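Local coordinates for glycerol kinase, putative (Plasmodium falciparum, PDB 2W40), which probably catalyses the ATP-dependent phosphorylation of glycerol to sn-glycerol 3-phosphate, as a member of the FGGY family of carbohydrate kinases, at residues Thr108-Glu111 and Glu112-Thr115; Phe390-Asn393 and Glu394-Ser398; Lys494-Glu497 and Arg498-Gln502. All blocks are in the same frame, centred on the assembly; numbering follows the deposited sequence. Where two conformers were deposited one is given.

Contact 1: residues Thr108-Glu111 and Glu112-Thr115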
ATOM      1  N   THR C 108       3.276   7.652 -19.076  1.00  9.94           N
ATOM      2  CA  THR C 108       4.160   6.564 -19.494  1.00  9.72           C
ATOM      3  C   THR C 108       3.559   5.578 -20.500  1.00  9.95           C
ATOM      4  O   THR C 108       4.047   4.429 -20.636  1.00 11.52           O
ATOM      5  CB  THR C 108       4.601   5.743 -18.242  1.00 10.20           C
ATOM      6  OG1 THR C 108       3.467   5.278 -17.496  1.00 15.50           O
ATOM      7  CG2 THR C 108       5.529   6.552 -17.348  1.00 14.93           C
ATOM      8  N   ARG C 109       2.532   6.004 -21.236  1.00  9.18           N
ATOM      9  CA  ARG C 109       1.849   5.146 -22.183  1.00  9.50           C
ATOM     10  C   ARG C 109       2.790   4.712 -23.290  1.00  9.38           C
ATOM     11  O   ARG C 109       2.478   3.728 -24.034  1.00 11.36           O
ATOM     12  CB  ARG C 109       0.608   5.855 -22.817  1.00  8.69           C
ATOM     13  CG  ARG C 109       0.855   6.725 -23.982  1.00  8.85           C
ATOM     14  CD  ARG C 109      -0.316   7.637 -24.328  1.00 10.47           C
ATOM     15  NE  ARG C 109      -0.756   8.546 -23.321  1.00  9.51           N
ATOM     16  CZ  ARG C 109      -1.882   9.211 -23.387  1.00 11.23           C
ATOM     17  NH1 ARG C 109      -2.725   9.052 -24.426  1.00 10.90           N
ATOM     18  NH2 ARG C 109      -2.222  10.003 -22.418  1.00 10.26           N
ATOM     19  N   VAL C 110       3.885   5.488 -23.494  1.00  8.85           N
ATOM     20  CA  VAL C 110       4.780   5.167 -24.596  1.00 10.96           C
ATOM     21  C   VAL C 110       5.845   4.130 -24.261  1.00 11.21           C
ATOM     22  O   VAL C 110       6.806   3.937 -25.072  1.00 11.50           O
ATOM     23  CB  VAL C 110       5.415   6.471 -25.164  1.00  9.46           C
ATOM     24  CG1 VAL C 110       4.301   7.502 -25.626  1.00 11.15           C
ATOM     25  CG2 VAL C 110       6.354   7.111 -24.102  1.00  9.28           C
ATOM     26  N   GLU C 111       5.721   3.501 -23.092  1.00 12.67           N
ATOM     27  CA  GLU C 111       6.701   2.461 -22.661  1.00 13.18           C
ATOM     28  C   GLU C 111       6.971   1.473 -23.796  1.00 14.21           C
ATOM     29  O   GLU C 111       8.095   1.186 -24.118  1.00 14.10           O
ATOM     30  CB  GLU C 111       6.163   1.753 -21.412  1.00 14.89           C
ATOM     31  CG  GLU C 111       7.003   0.561 -20.862  1.00 14.10           C
ATOM     32  CD  GLU C 111       6.328  -0.183 -19.655  1.00 18.55           C
ATOM     33  OE1 GLU C 111       5.252   0.239 -19.097  1.00 18.49           O
ATOM     34  OE2 GLU C 111       6.892  -1.211 -19.225  1.00 23.01           O
ATOM     35  N   GLU C 112       5.896   0.924 -24.368  0.50 15.01           N
ATOM     36  CA  GLU C 112       6.040  -0.088 -25.440  0.50 14.88           C
ATOM     37  C   GLU C 112       6.831   0.419 -26.680  0.50 13.50           C
ATOM     38  O   GLU C 112       7.775  -0.253 -27.160  0.50 14.33           O
ATOM     39  CB  GLU C 112       4.666  -0.707 -25.828  0.50 16.10           C
ATOM     40  CG  GLU C 112       4.757  -1.602 -27.058  0.50 17.46           C
ATOM     41  CD  GLU C 112       3.450  -2.316 -27.439  0.50 18.80           C
ATOM     42  OE1 GLU C 112       2.335  -1.868 -27.047  0.50 22.72           O
ATOM     43  OE2 GLU C 112       3.554  -3.303 -28.190  0.50 22.91           O
ATOM     44  N   LEU C 113       6.510   1.643 -27.116  1.00 12.33           N
ATOM     45  CA  LEU C 113       7.196   2.370 -28.230  1.00 11.31           C
ATOM     46  C   LEU C 113       8.621   2.586 -27.931  1.00  9.92           C
ATOM     47  O   LEU C 113       9.486   2.392 -28.820  1.00 11.93           O
ATOM     48  CB  LEU C 113       6.567   3.744 -28.644  1.00 12.97           C
ATOM     49  CG  LEU C 113       5.323   3.747 -29.445  1.00 13.98           C
ATOM     50  CD1 LEU C 113       4.762   5.226 -29.301  1.00 13.76           C
ATOM     51  CD2 LEU C 113       5.669   3.283 -30.859  1.00 16.42           C
ATOM     52  N   VAL C 114       8.915   3.043 -26.696  1.00 10.83           N
ATOM     53  CA  VAL C 114      10.335   3.230 -26.349  1.00 10.03           C
ATOM     54  C   VAL C 114      11.158   1.918 -26.404  1.00 10.72           C
ATOM     55  O   VAL C 114      12.225   1.897 -26.934  1.00 11.58           O
ATOM     56  CB  VAL C 114      10.478   3.957 -24.962  1.00 10.04           C
ATOM     57  CG1 VAL C 114      11.924   3.937 -24.420  1.00 11.18           C
ATOM     58  CG2 VAL C 114       9.867   5.387 -25.036  1.00  9.11           C
ATOM     59  N   THR C 115      10.600   0.808 -25.898  1.00 12.54           N
ATOM     60  CA  THR C 115      11.210  -0.513 -26.025  1.00 13.93           C
ATOM     61  C   THR C 115      11.462  -0.862 -27.496  1.00 14.21           C
ATOM     62  O   THR C 115      12.588  -1.205 -27.882  1.00 16.05           O
ATOM     63  CB  THR C 115      10.350  -1.524 -25.345  1.00 14.74           C
ATOM     64  OG1 THR C 115      10.252  -1.159 -23.978  1.00 17.53           O
ATOM     65  CG2 THR C 115      10.929  -2.986 -25.500  1.00 17.46           C
TER
HETATM   66  O   HOH W   1       3.714   2.639 -26.335  1.00 15.71           O
HETATM   67  O   HOH W   2       3.105   0.990 -23.388  1.00 16.94           O

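Contact 2: residues Phe390-Asn393 and Glu394-Ser398. With EDO (1,2-ethanediol), chain B.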
ATOM      1  N   PHE C 390      15.988   8.307  -0.658  1.00  5.81           N
ATOM      2  CA  PHE C 390      16.772   7.226  -1.263  1.00  6.97           C
ATOM      3  C   PHE C 390      17.033   7.389  -2.758  1.00  7.33           C
ATOM      4  O   PHE C 390      18.122   7.068  -3.236  1.00  8.20           O
ATOM      5  CB  PHE C 390      16.082   5.894  -0.983  1.00  8.29           C
ATOM      6  CG  PHE C 390      16.201   5.424   0.450  1.00  8.46           C
ATOM      7  CD1 PHE C 390      17.458   5.193   1.067  1.00 10.44           C
ATOM      8  CD2 PHE C 390      15.051   5.227   1.210  1.00 10.04           C
ATOM      9  CE1 PHE C 390      17.508   4.739   2.406  1.00  8.73           C
ATOM     10  CE2 PHE C 390      15.128   4.781   2.507  1.00 11.27           C
ATOM     11  CZ  PHE C 390      16.361   4.589   3.107  1.00  9.79           C
ATOM     12  N   GLN C 391      16.018   7.863  -3.473  1.00  6.44           N
ATOM     13  CA  GLN C 391      16.213   8.123  -4.896  1.00  7.00           C
ATOM     14  C   GLN C 391      17.232   9.279  -5.144  1.00  7.49           C
ATOM     15  O   GLN C 391      18.089   9.210  -6.060  1.00 10.37           O
ATOM     16  CB  GLN C 391      14.840   8.455  -5.528  1.00  7.73           C
ATOM     17  CG  GLN C 391      13.935   7.222  -5.774  1.00 12.04           C
ATOM     18  CD  GLN C 391      12.646   7.665  -6.361  1.00  9.20           C
ATOM     19  OE1 GLN C 391      12.497   7.683  -7.559  1.00 13.46           O
ATOM     20  NE2 GLN C 391      11.698   8.103  -5.499  1.00 11.56           N
ATOM     21  N   LEU C 392      17.117  10.324  -4.319  1.00  8.69           N
ATOM     22  CA  LEU C 392      18.016  11.446  -4.442  1.00  8.95           C
ATOM     23  C   LEU C 392      19.452  11.009  -4.200  1.00  8.29           C
ATOM     24  O   LEU C 392      20.377  11.451  -4.862  1.00  9.66           O
ATOM     25  CB  LEU C 392      17.534  12.550  -3.507  1.00  9.55           C
ATOM     26  CG  LEU C 392      18.304  13.850  -3.747  1.00 10.23           C
ATOM     27  CD1 LEU C 392      18.183  14.424  -5.191  1.00 10.04           C
ATOM     28  CD2 LEU C 392      17.950  14.871  -2.660  1.00 12.42           C
ATOM     29  N   ASN C 393      19.656  10.105  -3.235  1.00  8.67           N
ATOM     30  CA  ASN C 393      20.988   9.591  -2.942  1.00  8.95           C
ATOM     31  C   ASN C 393      21.617   8.887  -4.137  1.00  8.87           C
ATOM     32  O   ASN C 393      22.794   9.062  -4.450  1.00 11.61           O
ATOM     33  CB  ASN C 393      20.896   8.635  -1.782  1.00 10.29           C
ATOM     34  CG  ASN C 393      22.248   8.084  -1.406  1.00 10.98           C
ATOM     35  OD1 ASN C 393      23.227   8.838  -1.268  1.00 14.21           O
ATOM     36  ND2 ASN C 393      22.303   6.746  -1.139  1.00 14.06           N
ATOM     37  N   GLU C 394      20.777   8.114  -4.829  1.00 10.04           N
ATOM     38  CA  GLU C 394      21.253   7.488  -6.071  1.00 11.30           C
ATOM     39  C   GLU C 394      21.720   8.499  -7.163  1.00 10.51           C
ATOM     40  O   GLU C 394      22.754   8.326  -7.831  1.00 10.33           O
ATOM     41  CB  GLU C 394      20.215   6.507  -6.659  1.00 12.23           C
ATOM     42  CG  GLU C 394      19.909   5.399  -5.708  1.00 12.00           C
ATOM     43  CD  GLU C 394      19.114   4.238  -6.324  1.00 15.24           C
ATOM     44  OE1 GLU C 394      18.840   4.220  -7.555  1.00 16.93           O
ATOM     45  OE2 GLU C 394      18.765   3.286  -5.527  1.00 17.73           O
ATOM     46  N   ILE C 395      20.953   9.540  -7.329  1.00 10.04           N
ATOM     47  CA  ILE C 395      21.271  10.675  -8.160  1.00  9.67           C
ATOM     48  C   ILE C 395      22.579  11.319  -7.742  1.00 10.21           C
ATOM     49  O   ILE C 395      23.430  11.597  -8.606  1.00 10.47           O
ATOM     50  CB  ILE C 395      20.101  11.687  -8.246  1.00  9.69           C
ATOM     51  CG1 ILE C 395      18.966  11.089  -9.115  1.00 10.35           C
ATOM     52  CG2 ILE C 395      20.522  13.042  -8.832  1.00  9.87           C
ATOM     53  CD1 ILE C 395      17.609  11.839  -9.027  1.00 10.36           C
ATOM     54  N   VAL C 396      22.757  11.557  -6.440  1.00  9.35           N
ATOM     55  CA  VAL C 396      23.993  12.217  -5.956  1.00 10.36           C
ATOM     56  C   VAL C 396      25.209  11.337  -6.246  1.00  9.47           C
ATOM     57  O   VAL C 396      26.289  11.789  -6.647  1.00 11.71           O
ATOM     58  CB  VAL C 396      23.896  12.591  -4.496  1.00 10.08           C
ATOM     59  CG1 VAL C 396      25.348  13.057  -3.959  1.00 10.69           C
ATOM     60  CG2 VAL C 396      22.753  13.679  -4.351  1.00  8.19           C
ATOM     61  N   ASP C 397      25.023  10.028  -6.089  1.00 12.35           N
ATOM     62  CA  ASP C 397      26.107   9.116  -6.394  0.50 12.36           C
ATOM     63  C   ASP C 397      26.486   9.180  -7.887  1.00 13.49           C
ATOM     64  O   ASP C 397      27.699   9.163  -8.234  1.00 13.39           O
ATOM     65  CB  ASP C 397      25.773   7.695  -5.966  0.50 13.46           C
ATOM     66  CG  ASP C 397      25.821   7.488  -4.446  0.50 16.11           C
ATOM     67  OD1 ASP C 397      26.469   8.284  -3.699  0.50 19.79           O
ATOM     68  OD2 ASP C 397      25.172   6.527  -4.000  0.50 21.70           O
ATOM     69  N   SER C 398      25.489   9.250  -8.788  1.00 11.83           N
ATOM     70  CA  SER C 398      25.797   9.379 -10.181  1.00 11.74           C
ATOM     71  C   SER C 398      26.550  10.718 -10.449  1.00 11.34           C
ATOM     72  O   SER C 398      27.459  10.779 -11.250  1.00 13.86           O
ATOM     73  CB  SER C 398      24.487   9.280 -11.016  1.00 10.59           C
ATOM     74  OG  SER C 398      23.942   7.990 -10.959  1.00 12.69           O
TER
HETATM   75  C1  EDO B1516      23.498   4.498  -7.157  1.00 27.36           C
HETATM   76  O1  EDO B1516      24.015   4.766  -5.791  1.00 36.34           O
HETATM   77  C2  EDO B1516      23.385   5.671  -8.160  1.00 22.80           C
HETATM   78  O2  EDO B1516      24.225   5.824  -9.343  1.00 26.01           O
HETATM   79  O   HOH W   3      25.121   5.538  -1.405  1.00 42.81           O

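Contact 3: residues Lys494-Glu497 and Arg498-Gln502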
ATOM      1  N   LYS C 494      17.387  -3.540  -1.588  1.00 13.62           N
ATOM      2  CA  LYS C 494      16.758  -4.867  -1.707  1.00 15.26           C
ATOM      3  C   LYS C 494      15.308  -4.724  -2.135  1.00 13.62           C
ATOM      4  O   LYS C 494      14.817  -5.484  -2.951  1.00 13.66           O
ATOM      5  CB  LYS C 494      16.863  -5.599  -0.406  1.00 17.77           C
ATOM      6  CG  LYS C 494      18.271  -5.987  -0.113  1.00 19.46           C
ATOM      7  CD  LYS C 494      18.411  -6.980   0.959  1.00 23.42           C
ATOM      8  CE  LYS C 494      17.190  -7.137   1.896  1.00 30.92           C
ATOM      9  NZ  LYS C 494      17.130  -6.133   3.059  1.00 35.95           N
ATOM     10  N   ALA C 495      14.585  -3.716  -1.616  1.00 12.12           N
ATOM     11  CA  ALA C 495      13.195  -3.415  -2.047  1.00 11.49           C
ATOM     12  C   ALA C 495      13.175  -2.984  -3.502  1.00 10.04           C
ATOM     13  O   ALA C 495      12.382  -3.481  -4.272  1.00 12.06           O
ATOM     14  CB  ALA C 495      12.681  -2.276  -1.187  1.00 10.96           C
ATOM     15  N   VAL C 496      14.119  -2.178  -3.963  1.00 11.22           N
ATOM     16  CA  VAL C 496      14.214  -1.854  -5.445  1.00 11.26           C
ATOM     17  C   VAL C 496      14.504  -3.107  -6.297  1.00 11.89           C
ATOM     18  O   VAL C 496      13.837  -3.423  -7.333  1.00 12.09           O
ATOM     19  CB  VAL C 496      15.200  -0.737  -5.718  1.00 13.12           C
ATOM     20  CG1 VAL C 496      15.277  -0.459  -7.212  1.00 11.45           C
ATOM     21  CG2 VAL C 496      14.758   0.526  -4.973  1.00 11.51           C
ATOM     22  N   GLU C 497      15.360  -3.946  -5.783  1.00 11.44           N
ATOM     23  CA  GLU C 497      15.659  -5.227  -6.514  1.00 13.55           C
ATOM     24  C   GLU C 497      14.400  -6.050  -6.623  1.00 10.77           C
ATOM     25  O   GLU C 497      14.139  -6.678  -7.686  1.00 13.65           O
ATOM     26  CB  GLU C 497      16.787  -5.981  -5.803  1.00 14.15           C
ATOM     27  CG  GLU C 497      17.283  -7.132  -6.567  1.00 17.76           C
ATOM     28  CD  GLU C 497      18.548  -7.744  -5.940  1.00 22.69           C
ATOM     29  OE1 GLU C 497      19.011  -7.221  -4.864  1.00 31.16           O
ATOM     30  OE2 GLU C 497      19.022  -8.758  -6.546  1.00 33.73           O
ATOM     31  N   ARG C 498      13.647  -6.210  -5.521  1.00 12.32           N
ATOM     32  CA  ARG C 498      12.361  -6.968  -5.502  1.00 12.80           C
ATOM     33  C   ARG C 498      11.436  -6.373  -6.554  1.00 11.77           C
ATOM     34  O   ARG C 498      10.701  -7.105  -7.253  1.00 13.34           O
ATOM     35  CB  ARG C 498      11.606  -6.964  -4.151  1.00 13.37           C
ATOM     36  CG  ARG C 498      12.234  -7.677  -3.074  1.00 14.69           C
ATOM     37  CD  ARG C 498      11.363  -7.655  -1.867  1.00 12.93           C
ATOM     38  NE  ARG C 498      12.243  -7.964  -0.761  1.00 17.87           N
ATOM     39  CZ  ARG C 498      12.783  -9.184  -0.583  1.00 18.09           C
ATOM     40  NH1 ARG C 498      12.319 -10.255  -1.221  1.00 18.64           N
ATOM     41  NH2 ARG C 498      13.667  -9.370   0.396  1.00 22.24           N
ATOM     42  N   THR C 499      11.407  -5.064  -6.649  1.00 12.47           N
ATOM     43  CA  THR C 499      10.487  -4.360  -7.553  1.00 11.87           C
ATOM     44  C   THR C 499      10.859  -4.560  -9.069  1.00 12.81           C
ATOM     45  O   THR C 499      10.028  -4.515  -9.969  1.00 12.71           O
ATOM     46  CB  THR C 499      10.525  -2.857  -7.203  1.00 10.71           C
ATOM     47  OG1 THR C 499      10.170  -2.729  -5.824  1.00 12.49           O
ATOM     48  CG2 THR C 499       9.567  -2.022  -8.138  1.00 12.51           C
ATOM     49  N   LEU C 500      12.138  -4.734  -9.325  1.00 11.58           N
ATOM     50  CA  LEU C 500      12.731  -4.738 -10.706  1.00 12.57           C
ATOM     51  C   LEU C 500      13.046  -6.141 -11.222  1.00 12.37           C
ATOM     52  O   LEU C 500      13.256  -6.297 -12.432  1.00 13.27           O
ATOM     53  CB  LEU C 500      13.993  -3.865 -10.719  1.00 13.16           C
ATOM     54  CG  LEU C 500      13.838  -2.346 -10.491  1.00 13.40           C
ATOM     55  CD1 LEU C 500      15.186  -1.670 -10.612  1.00 13.93           C
ATOM     56  CD2 LEU C 500      12.858  -1.704 -11.465  1.00 11.25           C
ATOM     57  N   ILE C 501      13.209  -7.118 -10.351  1.00 12.09           N
ATOM     58  CA  ILE C 501      13.649  -8.455 -10.782  1.00 16.12           C
ATOM     59  C   ILE C 501      12.691  -9.027 -11.844  1.00 17.20           C
ATOM     60  O   ILE C 501      11.467  -8.867 -11.797  1.00 16.26           O
ATOM     61  CB  ILE C 501      13.926  -9.418  -9.559  1.00 17.21           C
ATOM     62  CG1 ILE C 501      14.687 -10.676  -9.993  1.00 18.90           C
ATOM     63  CG2 ILE C 501      12.657  -9.722  -8.903  1.00 14.70           C
ATOM     64  CD1 ILE C 501      15.296 -11.425  -8.852  1.00 20.23           C
ATOM     65  N   GLN C 502      13.296  -9.613 -12.869  1.00 20.54           N
ATOM     66  CA  GLN C 502      12.576 -10.204 -13.977  1.00 23.25           C
ATOM     67  C   GLN C 502      12.315 -11.667 -13.659  1.00 23.93           C
ATOM     68  O   GLN C 502      13.247 -12.426 -13.346  1.00 24.81           O
ATOM     69  CB  GLN C 502      13.397 -10.032 -15.287  1.00 24.51           C
ATOM     70  CG  GLN C 502      13.467  -8.614 -15.810  1.00 28.21           C
ATOM     71  CD  GLN C 502      12.113  -8.001 -15.885  1.00 36.99           C
ATOM     72  OE1 GLN C 502      11.635  -7.353 -14.911  1.00 43.12           O
ATOM     73  NE2 GLN C 502      11.421  -8.247 -17.003  1.00 36.97           N
TER

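Contact 1: residues Thr108-Glu111 and Glu112-Thr115
Val110 and Val114 meet across the first turn of helix 111-118, where a type I beta turn from Thr108 to Glu111 runs straight into the helix and places Val110 at the N-cap. Their side chains cross obliquely, with CG2 of Val110 4.0 Å from CG2 of Val114. The torsion of Val110 (chi1 -57°) sets this CG2 between its own backbone N and carbonyl carbon, while CG1 of Val110, anti to the carbonyl carbon, comes 4.3 Å from CD1 of Leu113. One valine thus touches two helix residues with separate methyls. Phe141 of helix 140-149 touches both valines, and Val110 also packs on Trp145.

Beneath the methyls the backbone closes the turn: Val114 N donates to Val110 O at 2.8 Å, with an N-H...O angle of 167°. One residue on, Thr115 N bonds Glu111 O at 3.1 Å. The side chain of Glu111 takes no part in that bond; it runs extended away from the helix start and forms a salt bridge with Arg365. Arg109 likewise leads its guanidinium away, to salt bridges with Asp107 and Glu46 and cation-pi contacts with Trp44 and Trp145.

Two waters bridge the start of the helix to the turn before it. One accepts from Leu113 N at 3.1 Å, the other from Glu112 N at 3.0 Å, and both donate to the same carbonyl oxygen, Arg109 O.

Contact 2: residues Phe390-Asn393 and Glu394-Ser398
With chi1 at -179°, Asn393 carries its CG anti to the backbone N, while Asp397, one turn on, has its CG anti to the carbonyl carbon (chi1 -73°), which sets its carboxylate beside its own backbone N, facing back along the helix toward the amide. The two flat groups cross with their planes 68° apart and do not bond directly, since ND2 of Asn393 stays 4.1 Å from OD2 of Asp397. A water joins them instead, in one of the two conformers of Asp397: it accepts from Asn393 ND2 at 3.1 Å and donates to Asp397 OD2 at 2.8 Å. A 1,2-ethanediol, probably from the crystallisation liquor, is modelled between the same OD2 and Ser398 OG, but it lies too close to Glu394 O for its placing to be certain. The other end of the Asn393 amide, OD1, is bonded by Arg485, so both ends of the amide have a partner, which should hold its rotation.

Along the buried flank, CG2 of Val396 lies 3.3 Å from Leu392 O, against the carbonyl that Val396 N bonds at 2.9 Å. The apolar contact between these residues is looser, with CG of Leu392 4.5 Å from CG2 of Val396. The i to i+4 backbone bonds of an alpha helix run through the whole stretch.

This stretch of helix 377-403 is packed on several sides in the C-terminal half of the kinase. Asn393 and Phe390 touch Ile430 of helix 421-431, and Leu392 rests on strand 264-268. Toward helix 482-500, Phe390 stacks on Trp492, whose NE1 also bonds Glu394, the salt-bridge partner of Arg359.

Contact 3: residues Lys494-Glu497 and Arg498-Gln502
Ala495 O is gripped twice by Thr499. Thr499 OG1 donates to Ala495 O at 2.8 Å and Thr499 N to the same atom at 3.0 Å, and the two arrive from opposite faces of the carbonyl plane. OG1 sits well off that plane, 36° out of it, whereas N is tilted by 20°. A chi1 of -57° places OG1 beside the residue's own N, which is what lets both donors address one oxygen; OG1 is also hydrogen-bonded with Tyr369 of strand 366-371.

On the neighbouring flank Val496 and Leu500 lie side by side and point the same way, CG1 of Val496 3.6 Å from CD1 of Leu500. Val496 also packs on Val349 of strand 347-349.

This is the C-terminal end of helix 482-500, the last helix of the chain. Its final turn is held by Ile501 N, which bonds Glu497 O at 2.9 Å although Ile501 has already left helical backbone angles; Leu500 N, bonded chiefly to Val496 O, adds a weak bond to Glu497 O. Arg498 extends from CG to NE past the preceding turn, with its CG 3.4 Å from Lys494 O. Its guanidinium serves the dimer: NH1 donates to Ile501 O of the second subunit, the reciprocal bond is made by Arg498 of that subunit, and Ile501 packs on its own counterpart there.

In the fold
The three contacts follow one another along the chain without touching. Contact 1 lies within the N-terminal FGGY range and contact 2 within the C-terminal one, their centres about 25 Å apart. Contacts 2 and 3 come closer, about 17 Å between centres and 5 Å between nearest atoms, on two helices that meet directly: Trp492 and Asn493, just before contact 3, pack against contact 2. Contacts 1 and 3 lie away from the ADP site, whereas in contact 2 the side chain of Gln391 is about 10 Å from Gly315, which binds ADP in another crystal of this protein, and that of Ile395 about 11 Å from bound glycerol. Contact 3 instead faces the second subunit.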